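Local coordinates for gentamicin resistance protein (Enterococcus gallinarum, PDB 6CTZ) that probably confers aminoglycoside resistance by transferring a phosphate from a guanine nucleotide to the 2''-hydroxyl of antibiotics such as kanamycin and gentamicin, at residues N143-L148 / S259-F264; D154-L159 / S268-G273; D166-R171 / E287-D292; V228-L231 / L237-R240. The protein carries 2 engineered substitutions. All blocks are in the same frame, centred on the assembly; numbering follows the deposited sequence. Where two conformers were deposited one is given.

Contact 1: N143-L148 / S259-F264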
# COMPACT_ATOMS: atom_id res chain seq x y z
N ASN A 143 -18.41 4.13 -2.76
CA ASN A 143 -18.97 3.06 -3.58
C ASN A 143 -18.17 1.76 -3.44
O ASN A 143 -18.75 0.67 -3.48
CB ASN A 143 -19.03 3.51 -5.04
CG ASN A 143 -19.51 2.41 -5.96
OD1 ASN A 143 -20.69 2.06 -5.97
ND2 ASN A 143 -18.59 1.86 -6.74
N LYS A 144 -16.85 1.86 -3.29
CA LYS A 144 -16.04 0.66 -3.09
C LYS A 144 -16.42 -0.05 -1.80
O LYS A 144 -16.51 -1.28 -1.76
CB LYS A 144 -14.56 1.05 -3.07
CG LYS A 144 -13.59 -0.12 -2.94
CD LYS A 144 -12.15 0.35 -3.09
CE LYS A 144 -11.18 -0.82 -3.10
NZ LYS A 144 -9.78 -0.39 -3.36
N ILE A 145 -16.68 0.71 -0.73
CA ILE A 145 -17.05 0.10 0.54
C ILE A 145 -18.47 -0.46 0.48
O ILE A 145 -18.77 -1.49 1.10
CB ILE A 145 -16.83 1.11 1.68
CG1 ILE A 145 -15.32 1.35 1.85
CG2 ILE A 145 -17.49 0.65 2.98
CD1 ILE A 145 -14.96 2.61 2.63
N LEU A 146 -19.35 0.18 -0.29
CA LEU A 146 -20.68 -0.39 -0.51
C LEU A 146 -20.58 -1.76 -1.17
O LEU A 146 -21.22 -2.72 -0.72
CB LEU A 146 -21.51 0.57 -1.36
CG LEU A 146 -22.91 0.08 -1.75
CD1 LEU A 146 -23.76 -0.13 -0.51
CD2 LEU A 146 -23.57 1.07 -2.70
N LEU A 147 -19.78 -1.87 -2.24
CA LEU A 147 -19.59 -3.16 -2.89
C LEU A 147 -18.98 -4.18 -1.94
O LEU A 147 -19.35 -5.36 -1.95
CB LEU A 147 -18.71 -2.99 -4.13
CG LEU A 147 -19.32 -2.16 -5.26
CD1 LEU A 147 -18.31 -1.93 -6.36
CD2 LEU A 147 -20.56 -2.86 -5.79
N LEU A 148 -18.04 -3.74 -1.10
CA LEU A 148 -17.45 -4.63 -0.11
C LEU A 148 -18.50 -5.16 0.85
O LEU A 148 -18.53 -6.36 1.15
CB LEU A 148 -16.34 -3.92 0.65
CG LEU A 148 -15.60 -4.74 1.71
CD1 LEU A 148 -14.81 -5.85 1.04
CD2 LEU A 148 -14.68 -3.86 2.53
N SER A 259 -9.93 3.99 11.58
CA SER A 259 -10.16 2.69 12.20
C SER A 259 -11.26 1.93 11.47
O SER A 259 -11.22 0.70 11.42
CB SER A 259 -10.48 2.86 13.69
OG SER A 259 -11.84 3.22 13.89
N LEU A 260 -12.25 2.65 10.92
CA LEU A 260 -13.25 2.00 10.08
C LEU A 260 -12.60 1.40 8.83
O LEU A 260 -12.87 0.25 8.47
CB LEU A 260 -14.36 2.98 9.73
CG LEU A 260 -15.26 3.36 10.92
CD1 LEU A 260 -16.02 4.66 10.64
CD2 LEU A 260 -16.23 2.25 11.29
N PHE A 261 -11.71 2.17 8.17
CA PHE A 261 -10.94 1.61 7.06
C PHE A 261 -10.17 0.37 7.50
O PHE A 261 -10.03 -0.58 6.72
CB PHE A 261 -9.95 2.64 6.51
CG PHE A 261 -10.59 3.83 5.83
CD1 PHE A 261 -11.86 3.77 5.30
CD2 PHE A 261 -9.88 5.02 5.72
CE1 PHE A 261 -12.42 4.88 4.68
CE2 PHE A 261 -10.43 6.12 5.11
CZ PHE A 261 -11.70 6.05 4.58
N VAL A 262 -9.62 0.37 8.72
CA VAL A 262 -8.89 -0.81 9.19
C VAL A 262 -9.81 -2.01 9.29
O VAL A 262 -9.44 -3.12 8.90
CB VAL A 262 -8.16 -0.52 10.52
CG1 VAL A 262 -7.58 -1.80 11.10
CG2 VAL A 262 -7.05 0.49 10.32
N THR A 263 -11.02 -1.82 9.84
CA THR A 263 -12.01 -2.91 9.85
C THR A 263 -12.25 -3.43 8.44
O THR A 263 -12.24 -4.65 8.21
CB THR A 263 -13.33 -2.43 10.46
OG1 THR A 263 -13.12 -1.97 11.80
CG2 THR A 263 -14.37 -3.58 10.46
N PHE A 264 -12.47 -2.53 7.49
CA PHE A 264 -12.75 -2.97 6.13
C PHE A 264 -11.55 -3.67 5.52
O PHE A 264 -11.72 -4.62 4.74
CB PHE A 264 -13.20 -1.78 5.27
CG PHE A 264 -14.35 -1.00 5.87
CD1 PHE A 264 -15.29 -1.63 6.69
CD2 PHE A 264 -14.49 0.35 5.63
CE1 PHE A 264 -16.34 -0.91 7.25
CE2 PHE A 264 -15.53 1.08 6.19
CZ PHE A 264 -16.46 0.44 7.00

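Contact 2: D154-L159 / S268-G273. With KAN (kanamycin a), chain E.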
# COMPACT_ATOMS: atom_id res chain seq x y z
N ASP A 154 -22.56 -11.96 1.59
CA ASP A 154 -22.58 -13.16 0.82
C ASP A 154 -21.52 -14.22 1.15
O ASP A 154 -21.80 -15.39 1.27
CB ASP A 154 -22.29 -12.69 -0.59
CG ASP A 154 -22.48 -13.73 -1.56
OD1 ASP A 154 -23.49 -14.38 -1.44
OD2 ASP A 154 -21.62 -13.92 -2.44
N GLN A 155 -20.29 -13.78 1.28
CA GLN A 155 -19.18 -14.72 1.42
C GLN A 155 -18.65 -14.83 2.84
O GLN A 155 -18.06 -15.86 3.18
CB GLN A 155 -18.03 -14.30 0.51
CG GLN A 155 -18.45 -14.03 -0.92
CD GLN A 155 -17.28 -13.67 -1.80
OE1 GLN A 155 -16.27 -14.38 -1.83
NE2 GLN A 155 -17.39 -12.56 -2.52
N VAL A 156 -18.82 -13.82 3.67
CA VAL A 156 -18.17 -13.76 4.98
C VAL A 156 -19.16 -14.02 6.11
O VAL A 156 -18.87 -14.79 7.02
CB VAL A 156 -17.42 -12.42 5.17
CG1 VAL A 156 -16.96 -12.28 6.61
CG2 VAL A 156 -16.24 -12.33 4.20
N PHE A 157 -20.32 -13.38 6.05
CA PHE A 157 -21.30 -13.56 7.13
C PHE A 157 -21.59 -15.02 7.52
O PHE A 157 -21.60 -15.32 8.67
CB PHE A 157 -22.60 -12.81 6.88
CG PHE A 157 -22.51 -11.32 7.08
CD1 PHE A 157 -21.34 -10.73 7.47
CD2 PHE A 157 -23.59 -10.53 6.83
CE1 PHE A 157 -21.27 -9.37 7.65
CE2 PHE A 157 -23.53 -9.17 7.01
CZ PHE A 157 -22.37 -8.60 7.42
N PRO A 158 -21.76 -15.93 6.55
CA PRO A 158 -22.02 -17.33 6.95
C PRO A 158 -20.97 -17.91 7.88
O PRO A 158 -21.28 -18.81 8.67
CB PRO A 158 -22.06 -18.07 5.61
CG PRO A 158 -22.53 -17.05 4.65
CD PRO A 158 -21.90 -15.76 5.10
N LEU A 159 -19.73 -17.42 7.81
CA LEU A 159 -18.65 -17.97 8.61
C LEU A 159 -18.61 -17.40 10.03
O LEU A 159 -17.80 -17.86 10.84
CB LEU A 159 -17.30 -17.69 7.94
CG LEU A 159 -17.19 -17.84 6.42
CD1 LEU A 159 -15.76 -17.57 5.96
CD2 LEU A 159 -17.65 -19.21 5.94
N SER A 268 -11.41 -7.36 3.82
CA SER A 268 -10.79 -7.55 2.55
C SER A 268 -9.74 -8.65 2.59
O SER A 268 -9.64 -9.41 1.68
CB SER A 268 -10.12 -6.28 2.07
OG SER A 268 -11.04 -5.33 1.67
N TYR A 269 -8.98 -8.70 3.65
CA TYR A 269 -7.96 -9.72 3.82
C TYR A 269 -8.58 -11.11 3.89
O TYR A 269 -8.10 -12.05 3.25
CB TYR A 269 -7.17 -9.43 5.09
CG TYR A 269 -5.98 -10.33 5.32
CD1 TYR A 269 -4.86 -10.27 4.49
CD2 TYR A 269 -5.97 -11.24 6.37
CE1 TYR A 269 -3.78 -11.09 4.70
CE2 TYR A 269 -4.88 -12.06 6.59
CZ TYR A 269 -3.79 -11.99 5.75
OH TYR A 269 -2.70 -12.81 5.97
N LEU A 270 -9.68 -11.25 4.64
CA LEU A 270 -10.39 -12.52 4.67
C LEU A 270 -10.94 -12.89 3.30
O LEU A 270 -10.87 -14.05 2.89
CB LEU A 270 -11.51 -12.45 5.71
CG LEU A 270 -12.42 -13.68 5.78
CD1 LEU A 270 -11.59 -14.94 6.02
CD2 LEU A 270 -13.44 -13.49 6.87
N LEU A 271 -11.50 -11.91 2.57
CA LEU A 271 -12.04 -12.20 1.25
C LEU A 271 -10.96 -12.72 0.30
O LEU A 271 -11.23 -13.59 -0.54
CB LEU A 271 -12.72 -10.96 0.67
CG LEU A 271 -14.15 -10.73 1.16
CD1 LEU A 271 -14.62 -9.37 0.71
CD2 LEU A 271 -15.06 -11.82 0.62
N GLU A 272 -9.74 -12.20 0.42
CA GLU A 272 -8.64 -12.71 -0.39
C GLU A 272 -8.33 -14.16 -0.04
O GLU A 272 -8.05 -14.97 -0.93
CB GLU A 272 -7.40 -11.84 -0.19
CG GLU A 272 -7.51 -10.44 -0.76
CD GLU A 272 -7.28 -10.39 -2.26
OE1 GLU A 272 -7.56 -9.33 -2.86
OE2 GLU A 272 -6.81 -11.40 -2.83
N GLY A 273 -8.39 -14.51 1.25
CA GLY A 273 -8.19 -15.90 1.63
C GLY A 273 -9.29 -16.81 1.13
O GLY A 273 -9.03 -17.94 0.71
C1 KAN E . -2.80 -7.97 6.39
C2 KAN E . -3.83 -8.03 7.52
C3 KAN E . -3.13 -7.93 8.85
C4 KAN E . -2.14 -9.08 8.94
C5 KAN E . -1.14 -9.04 7.79
C6 KAN E . -0.20 -10.24 7.81
C7 KAN E . -0.61 -4.13 3.47
C8 KAN E . -1.23 -5.43 2.94
C9 KAN E . -2.12 -6.06 4.02
C10 KAN E . -1.35 -6.30 5.32
C11 KAN E . -0.68 -5.01 5.79
C12 KAN E . 0.22 -4.42 4.72
C13 KAN E . -2.26 -6.09 0.84
C14 KAN E . -2.24 -5.54 -0.57
C15 KAN E . -3.32 -4.45 -0.69
C16 KAN E . -4.67 -5.02 -0.28
C17 KAN E . -4.58 -5.65 1.10
C18 KAN E . -5.89 -6.33 1.44
N1 KAN E . 0.68 -10.15 6.66
N2 KAN E . 0.11 -5.24 7.00
N3 KAN E . 0.22 -3.53 2.42
N4 KAN E . -3.40 -3.89 -2.03
O5 KAN E . -1.78 -8.97 6.50
O6 KAN E . -4.75 -6.95 7.36
O7 KAN E . -4.06 -8.00 9.93
O8 KAN E . -1.44 -8.99 10.18
O9 KAN E . -2.24 -6.66 6.38
O10 KAN E . -2.60 -7.32 3.54
O11 KAN E . -1.98 -5.05 1.78
O12 KAN E . -3.55 -6.62 1.11
O13 KAN E . -0.93 -5.05 -0.85
O14 KAN E . -5.69 -4.01 -0.24
O15 KAN E . -5.79 -6.91 2.74

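Contact 3: D166-R171 / E287-D292. With KAN (kanamycin a), chain E.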
# COMPACT_ATOMS: atom_id res chain seq x y z
N ASP A 166 -23.00 -8.74 13.67
CA ASP A 166 -23.59 -7.50 14.17
C ASP A 166 -22.55 -6.39 14.26
O ASP A 166 -22.83 -5.24 13.92
CB ASP A 166 -24.24 -7.72 15.54
CG ASP A 166 -25.41 -8.69 15.50
OD1 ASP A 166 -25.96 -8.95 14.40
OD2 ASP A 166 -25.79 -9.19 16.58
N TYR A 167 -21.35 -6.73 14.73
CA TYR A 167 -20.26 -5.76 14.80
C TYR A 167 -19.90 -5.23 13.42
O TYR A 167 -19.78 -4.02 13.21
CB TYR A 167 -19.04 -6.39 15.47
CG TYR A 167 -17.77 -5.59 15.33
CD1 TYR A 167 -17.55 -4.47 16.10
CD2 TYR A 167 -16.78 -5.97 14.41
CE1 TYR A 167 -16.38 -3.72 15.98
CE2 TYR A 167 -15.61 -5.23 14.28
CZ TYR A 167 -15.42 -4.11 15.07
OH TYR A 167 -14.26 -3.37 14.95
N LEU A 168 -19.73 -6.13 12.44
CA LEU A 168 -19.37 -5.68 11.11
C LEU A 168 -20.45 -4.81 10.49
O LEU A 168 -20.15 -3.81 9.83
CB LEU A 168 -19.02 -6.87 10.21
CG LEU A 168 -17.71 -7.58 10.53
CD1 LEU A 168 -17.53 -8.72 9.56
CD2 LEU A 168 -16.53 -6.62 10.45
N THR A 169 -21.72 -5.18 10.65
CA THR A 169 -22.79 -4.35 10.12
C THR A 169 -22.76 -2.96 10.75
O THR A 169 -22.96 -1.95 10.06
CB THR A 169 -24.14 -5.02 10.37
OG1 THR A 169 -24.16 -6.28 9.69
CG2 THR A 169 -25.28 -4.14 9.86
N LEU A 170 -22.50 -2.89 12.06
CA LEU A 170 -22.38 -1.61 12.75
C LEU A 170 -21.26 -0.78 12.14
O LEU A 170 -21.42 0.43 11.91
CB LEU A 170 -22.10 -1.86 14.23
CG LEU A 170 -21.72 -0.63 15.06
CD1 LEU A 170 -22.85 0.38 15.13
CD2 LEU A 170 -21.28 -1.06 16.45
N ARG A 171 -20.10 -1.40 11.88
CA ARG A 171 -18.97 -0.67 11.34
C ARG A 171 -19.27 -0.15 9.93
O ARG A 171 -18.98 1.00 9.61
CB ARG A 171 -17.71 -1.54 11.35
CG ARG A 171 -17.31 -2.04 12.73
CD ARG A 171 -16.76 -0.90 13.58
NE ARG A 171 -15.37 -0.59 13.26
CZ ARG A 171 -14.64 0.35 13.86
NH1 ARG A 171 -15.19 1.11 14.81
NH2 ARG A 171 -13.38 0.54 13.51
N GLU A 287 -9.85 -14.79 12.67
CA GLU A 287 -9.27 -14.39 13.94
C GLU A 287 -8.96 -12.89 13.96
O GLU A 287 -9.14 -12.23 14.99
CB GLU A 287 -8.01 -15.21 14.21
CG GLU A 287 -7.55 -15.22 15.66
CD GLU A 287 -6.47 -16.26 15.91
OE1 GLU A 287 -5.91 -16.29 17.03
OE2 GLU A 287 -6.19 -17.06 14.99
N LEU A 288 -8.48 -12.35 12.83
CA LEU A 288 -8.19 -10.92 12.77
C LEU A 288 -9.46 -10.09 12.92
O LEU A 288 -9.44 -9.01 13.51
CB LEU A 288 -7.48 -10.59 11.46
CG LEU A 288 -6.04 -11.12 11.39
CD1 LEU A 288 -5.51 -11.04 9.97
CD2 LEU A 288 -5.15 -10.33 12.35
N LEU A 289 -10.58 -10.58 12.38
CA LEU A 289 -11.86 -9.89 12.55
C LEU A 289 -12.27 -9.87 14.02
O LEU A 289 -12.72 -8.84 14.53
CB LEU A 289 -12.94 -10.54 11.69
CG LEU A 289 -12.90 -10.30 10.18
CD1 LEU A 289 -14.04 -11.05 9.51
CD2 LEU A 289 -12.96 -8.81 9.87
N GLU A 290 -12.14 -11.02 14.70
CA GLU A 290 -12.44 -11.07 16.13
C GLU A 290 -11.55 -10.11 16.91
O GLU A 290 -12.03 -9.42 17.83
CB GLU A 290 -12.29 -12.50 16.65
CG GLU A 290 -13.24 -13.50 15.98
CD GLU A 290 -13.05 -14.91 16.50
OE1 GLU A 290 -14.04 -15.50 17.00
OE2 GLU A 290 -11.93 -15.44 16.40
N GLU A 291 -10.27 -10.03 16.55
CA GLU A 291 -9.36 -9.12 17.25
C GLU A 291 -9.71 -7.66 16.97
O GLU A 291 -9.57 -6.81 17.85
CB GLU A 291 -7.91 -9.42 16.85
CG GLU A 291 -7.47 -10.82 17.23
CD GLU A 291 -6.01 -11.08 16.92
OE1 GLU A 291 -5.42 -11.98 17.56
OE2 GLU A 291 -5.44 -10.38 16.05
N ASP A 292 -10.14 -7.35 15.75
CA ASP A 292 -10.57 -5.99 15.43
C ASP A 292 -11.70 -5.54 16.35
O ASP A 292 -11.68 -4.44 16.91
CB ASP A 292 -10.99 -5.91 13.97
CG ASP A 292 -11.18 -4.49 13.49
OD1 ASP A 292 -10.17 -3.81 13.24
OD2 ASP A 292 -12.34 -4.05 13.33
C1 KAN E . -2.80 -7.97 6.39
C2 KAN E . -3.83 -8.03 7.52
C3 KAN E . -3.13 -7.93 8.85
C4 KAN E . -2.14 -9.08 8.94
C5 KAN E . -1.14 -9.04 7.79
C6 KAN E . -0.20 -10.24 7.81
C7 KAN E . -0.61 -4.13 3.47
C8 KAN E . -1.23 -5.43 2.94
C9 KAN E . -2.12 -6.06 4.02
C10 KAN E . -1.35 -6.30 5.32
C11 KAN E . -0.68 -5.01 5.79
C12 KAN E . 0.22 -4.42 4.72
C13 KAN E . -2.26 -6.09 0.84
C14 KAN E . -2.24 -5.54 -0.57
C15 KAN E . -3.32 -4.45 -0.69
C16 KAN E . -4.67 -5.02 -0.28
C17 KAN E . -4.58 -5.65 1.10
C18 KAN E . -5.89 -6.33 1.44
N1 KAN E . 0.68 -10.15 6.66
N2 KAN E . 0.11 -5.24 7.00
N3 KAN E . 0.22 -3.53 2.42
N4 KAN E . -3.40 -3.89 -2.03
O5 KAN E . -1.78 -8.97 6.50
O6 KAN E . -4.75 -6.95 7.36
O7 KAN E . -4.06 -8.00 9.93
O8 KAN E . -1.44 -8.99 10.18
O9 KAN E . -2.24 -6.66 6.38
O10 KAN E . -2.60 -7.32 3.54
O11 KAN E . -1.98 -5.05 1.78
O12 KAN E . -3.55 -6.62 1.11
O13 KAN E . -0.93 -5.05 -0.85
O14 KAN E . -5.69 -4.01 -0.24
O15 KAN E . -5.79 -6.91 2.74

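Contact 4: V228-L231 / L237-R240. With KAN (kanamycin a), chain E.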
# COMPACT_ATOMS: atom_id res chain seq x y z
N VAL A 228 -4.30 4.15 6.60
CA VAL A 228 -4.84 2.87 7.07
C VAL A 228 -3.76 1.95 7.62
O VAL A 228 -3.94 1.35 8.70
CB VAL A 228 -5.72 2.18 6.01
CG1 VAL A 228 -4.94 1.77 4.78
CG2 VAL A 228 -6.43 0.96 6.61
N TYR A 229 -2.64 1.80 6.91
CA TYR A 229 -1.58 0.91 7.38
C TYR A 229 -0.62 1.58 8.35
O TYR A 229 0.04 0.88 9.12
CB TYR A 229 -0.84 0.24 6.21
CG TYR A 229 -1.81 -0.52 5.34
CD1 TYR A 229 -2.53 -1.61 5.83
CD2 TYR A 229 -2.04 -0.14 4.02
CE1 TYR A 229 -3.45 -2.27 5.06
CE2 TYR A 229 -2.96 -0.81 3.23
CZ TYR A 229 -3.67 -1.87 3.76
OH TYR A 229 -4.58 -2.53 2.98
N LEU A 230 -0.57 2.91 8.37
CA LEU A 230 0.08 3.57 9.50
C LEU A 230 -0.62 3.17 10.79
O LEU A 230 0.03 2.83 11.79
CB LEU A 230 0.08 5.09 9.30
CG LEU A 230 0.89 5.60 8.11
CD1 LEU A 230 0.96 7.12 8.12
CD2 LEU A 230 2.28 4.98 8.04
N LEU A 231 -1.95 3.20 10.80
CA LEU A 231 -2.68 2.83 12.01
C LEU A 231 -2.53 1.34 12.30
O LEU A 231 -2.21 0.95 13.43
CB LEU A 231 -4.15 3.23 11.88
CG LEU A 231 -5.01 2.99 13.13
CD1 LEU A 231 -4.40 3.67 14.36
CD2 LEU A 231 -6.44 3.46 12.92
N LEU A 237 -0.28 5.91 18.14
CA LEU A 237 0.55 7.03 18.59
C LEU A 237 1.36 7.61 17.43
O LEU A 237 1.38 8.83 17.22
CB LEU A 237 1.46 6.60 19.74
CG LEU A 237 0.77 6.56 21.10
CD1 LEU A 237 1.72 5.99 22.14
CD2 LEU A 237 0.31 7.95 21.52
N PHE A 238 2.00 6.74 16.65
CA PHE A 238 2.76 7.21 15.50
C PHE A 238 1.85 7.85 14.47
O PHE A 238 2.18 8.90 13.90
CB PHE A 238 3.54 6.06 14.87
CG PHE A 238 4.34 6.47 13.68
CD1 PHE A 238 5.58 7.08 13.84
CD2 PHE A 238 3.84 6.29 12.40
CE1 PHE A 238 6.31 7.47 12.74
CE2 PHE A 238 4.58 6.68 11.30
CZ PHE A 238 5.81 7.28 11.48
N THR A 239 0.69 7.24 14.21
CA THR A 239 -0.24 7.79 13.24
C THR A 239 -0.67 9.19 13.64
O THR A 239 -0.74 10.09 12.79
CB THR A 239 -1.43 6.85 13.09
OG1 THR A 239 -0.98 5.58 12.60
CG2 THR A 239 -2.44 7.41 12.12
N ARG A 240 -0.95 9.40 14.93
CA ARG A 240 -1.34 10.73 15.40
C ARG A 240 -0.22 11.74 15.22
O ARG A 240 -0.49 12.93 14.99
CB ARG A 240 -1.79 10.65 16.85
CG ARG A 240 -3.18 10.08 17.03
CD ARG A 240 -3.52 9.87 18.50
NE ARG A 240 -4.91 9.49 18.71
CZ ARG A 240 -5.91 10.36 18.88
NH1 ARG A 240 -5.66 11.66 18.86
NH2 ARG A 240 -7.15 9.93 19.04
C1 KAN E . -2.80 -7.97 6.39
C2 KAN E . -3.83 -8.03 7.52
C3 KAN E . -3.13 -7.93 8.85
C4 KAN E . -2.14 -9.08 8.94
C5 KAN E . -1.14 -9.04 7.79
C6 KAN E . -0.20 -10.24 7.81
C7 KAN E . -0.61 -4.13 3.47
C8 KAN E . -1.23 -5.43 2.94
C9 KAN E . -2.12 -6.06 4.02
C10 KAN E . -1.35 -6.30 5.32
C11 KAN E . -0.68 -5.01 5.79
C12 KAN E . 0.22 -4.42 4.72
C13 KAN E . -2.26 -6.09 0.84
C14 KAN E . -2.24 -5.54 -0.57
C15 KAN E . -3.32 -4.45 -0.69
C16 KAN E . -4.67 -5.02 -0.28
C17 KAN E . -4.58 -5.65 1.10
C18 KAN E . -5.89 -6.33 1.44
N1 KAN E . 0.68 -10.15 6.66
N2 KAN E . 0.11 -5.24 7.00
N3 KAN E . 0.22 -3.53 2.42
N4 KAN E . -3.40 -3.89 -2.03
O5 KAN E . -1.78 -8.97 6.50
O6 KAN E . -4.75 -6.95 7.36
O7 KAN E . -4.06 -8.00 9.93
O8 KAN E . -1.44 -8.99 10.18
O9 KAN E . -2.24 -6.66 6.38
O10 KAN E . -2.60 -7.32 3.54
O11 KAN E . -1.98 -5.05 1.78
O12 KAN E . -3.55 -6.62 1.11
O13 KAN E . -0.93 -5.05 -0.85
O14 KAN E . -5.69 -4.01 -0.24
O15 KAN E . -5.79 -6.91 2.74

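Contact 1: N143-L148 / S259-F264
I145 and F264 form the centre of an entirely apolar contact between helix 141-155 and helix 251-276. The 143-148 and 259-264 segments run in broadly the same direction, their axes 41° apart and 12.1 Å from each other at closest approach, a separation wide enough for aromatic rings to fill. The main aromatic interaction is a CH-pi contact. CG2 of I145 stands over one face of the F264 ring, 4.1 Å from the ring centroid and 25° off its normal, displaced toward the CE2 rim. I145 keeps CG2 anti to its backbone N (chi1 -68° for CG1), and the other branch runs out through CG1 to CD1, so both arms of the side chain reach the same ring. The carbonyl oxygen of L260, one turn earlier in the same helix as F264, lies over the rim of the opposite face.

Apolar packing completes the interface. CD1 of I145 lies 3.8 Å from CD2 of F264 and also approaches the F261 ring obliquely, with 4.0 Å between I145 CD1 and F261 CE1. One turn further along, L148 meets F264 at its CB, with 3.7 Å between L148 CD2 and F264 CB.

Other side chains carry this layer onward: F172 stacks on F264, Y225 meets F261, and I145 also touches Y175 of helix 162-176. No hydrogen bond or ion pair joins the two segments. Their association therefore rests on shape and dispersion, with the buried F264 hemmed in by I145, L148, F172 and the L260 carbonyl.

Contact 2: D154-L159 / S268-G273
V156 and L271 mark the closest backbone approach, 7.3 Å between their CA atoms, where the chain leaving helix 141-155 leads into the 3-10 segment 157-159 alongside the continuous helix 251-276. V156 divides its two methyls between neighbouring leucines. Its CG1, anti to the backbone N (chi1 170°), meets the end of L270 tip to tip, with 3.7 Å between V156 CG1 and L270 CD2. The other methyl, CG2, passes across L271 at about a right angle and lies 3.8 Å from L271 CD2.

The same L271 methyl is also flanked by Q155. The extended glutamine side chain crosses L271 at roughly a right angle, bringing its OE1 to 3.7 Å from L271 CD2; this is a van der Waals contact, in which the amide group borders the apolar patch. Beyond the two segments, L271 continues onto L148 and A151 of helix 141-155, while L270 packs on I286 and L289 of helix 279-296.

Y269, next in the sequence to L270, belongs to the kanamycin pocket. One ring face lies beneath the sugar, with KAN C2 3.8 Å above the plane over its centre, and Y269 CE1 comes to 3.4 Å from KAN O5. The hydroxyl of Y269 is hydrogen-bonded to E284, and its ring also meets W281, so the ring has partners of its own in helix 279-296. Helix 251-276 thus presents leucines to the helical core and an aromatic platform to the antibiotic, a sugar ring laid over an aromatic face that forms part of the aminoglycoside pocket in this kinase-like fold.

Contact 3: D166-R171 / E287-D292
Y167 and D292 both carry CG anti to the backbone N (chi1 167° and -169°), and these torsions send the phenol and the carboxylate toward each other across the interface of helix 162-176 and helix 279-296. There Y167 OH donates a short hydrogen bond of 2.6 Å to D292 OD2. The acceptor oxygen lies at the ring edge, in the plane of the phenol, whereas the donor meets the carboxylate from above, 42° out of its plane; ring and carboxylate are steeply inclined to each other. CG of R171 rests 3.6 Å above one face of the Y167 ring, toward its rim.

Apart from this bond, L168 and L289 cross at about a right angle and touch through their ends, with 4.2 Å between L168 CD1 and L289 CD1. L288, the neighbour of L289, belongs to the kanamycin pocket and brings its CD1 to 3.4 Å from KAN O7.

D292 OD2 has a second partner in T263, which is also bonded to R171 NE, while Y167 OH is further bonded to N296. The guanidinium is offset from the carboxylate, 4.6 Å separating R171 NE from D292 OD2, and points no N-H at it. Its nearby positive charge would nevertheless be expected to stabilise the buried carboxylate, whose OD2 is gripped by two hydroxyl groups.

Contact 4: V228-L231 / L237-R240
L230 meets both F238 and T239 where helix 228-234 packs on helix 236-246. Its CD2 reaches the edge of the F238 ring, near the ring plane, with 4.3 Å between L230 CD2 and F238 CE2. T239 comes closer to the backbone: T239 OG1 is 3.0 Å from the carbonyl carbon of L230 and 3.5 Å from L230 CB, and it also borders CB of L231. The hydroxyl makes no hydrogen bond to the facing segment. With OG1 beside its own backbone N (chi1 -62°), T239 is instead bonded to the carbonyl oxygen of G235, one turn back.

Further out, F238 rests on A113 and L116 of helix 106-125, and L231 packs against V258 of helix 251-276. R240 forms salt bridges to E236, in its own helix, and to D252 of helix 251-276.

The other side of helix 228-234 faces the antibiotic. V228 CG1 lies over one face of the Y229 ring, near its rim, and on the opposite face KAN C7 sits 3.7 Å above the plane, over its centre. Y229 OH is hydrogen-bonded to D265 OD1. The arrangement is a pair of short consecutive helices joined by a tight turn, whose rear packs into the helical lobe and whose front supplies an aromatic floor to the kanamycin site.

In the fold
From the N terminus, the chain passes through the five-stranded sheet and helix 106-125 before reaching helix 141-155, where contacts 1 and 2 begin; contact 3 starts on the following helix, 162-176. All three close long loops, of about 110 residues, on the C-terminal helices: contacts 1 and 2 on helix 251-276, contact 3 on helix 279-296. Their segments alternate along the chain, so the three loops cross one another. Contact 4 closes a short turn between helices 228-234 and 236-246 that lies within all three. Contacts 1, 2 and 3 touch in one helical bundle, and contact 4 joins it through V228 and L231. Contacts 2, 3 and 4 each reach kanamycin.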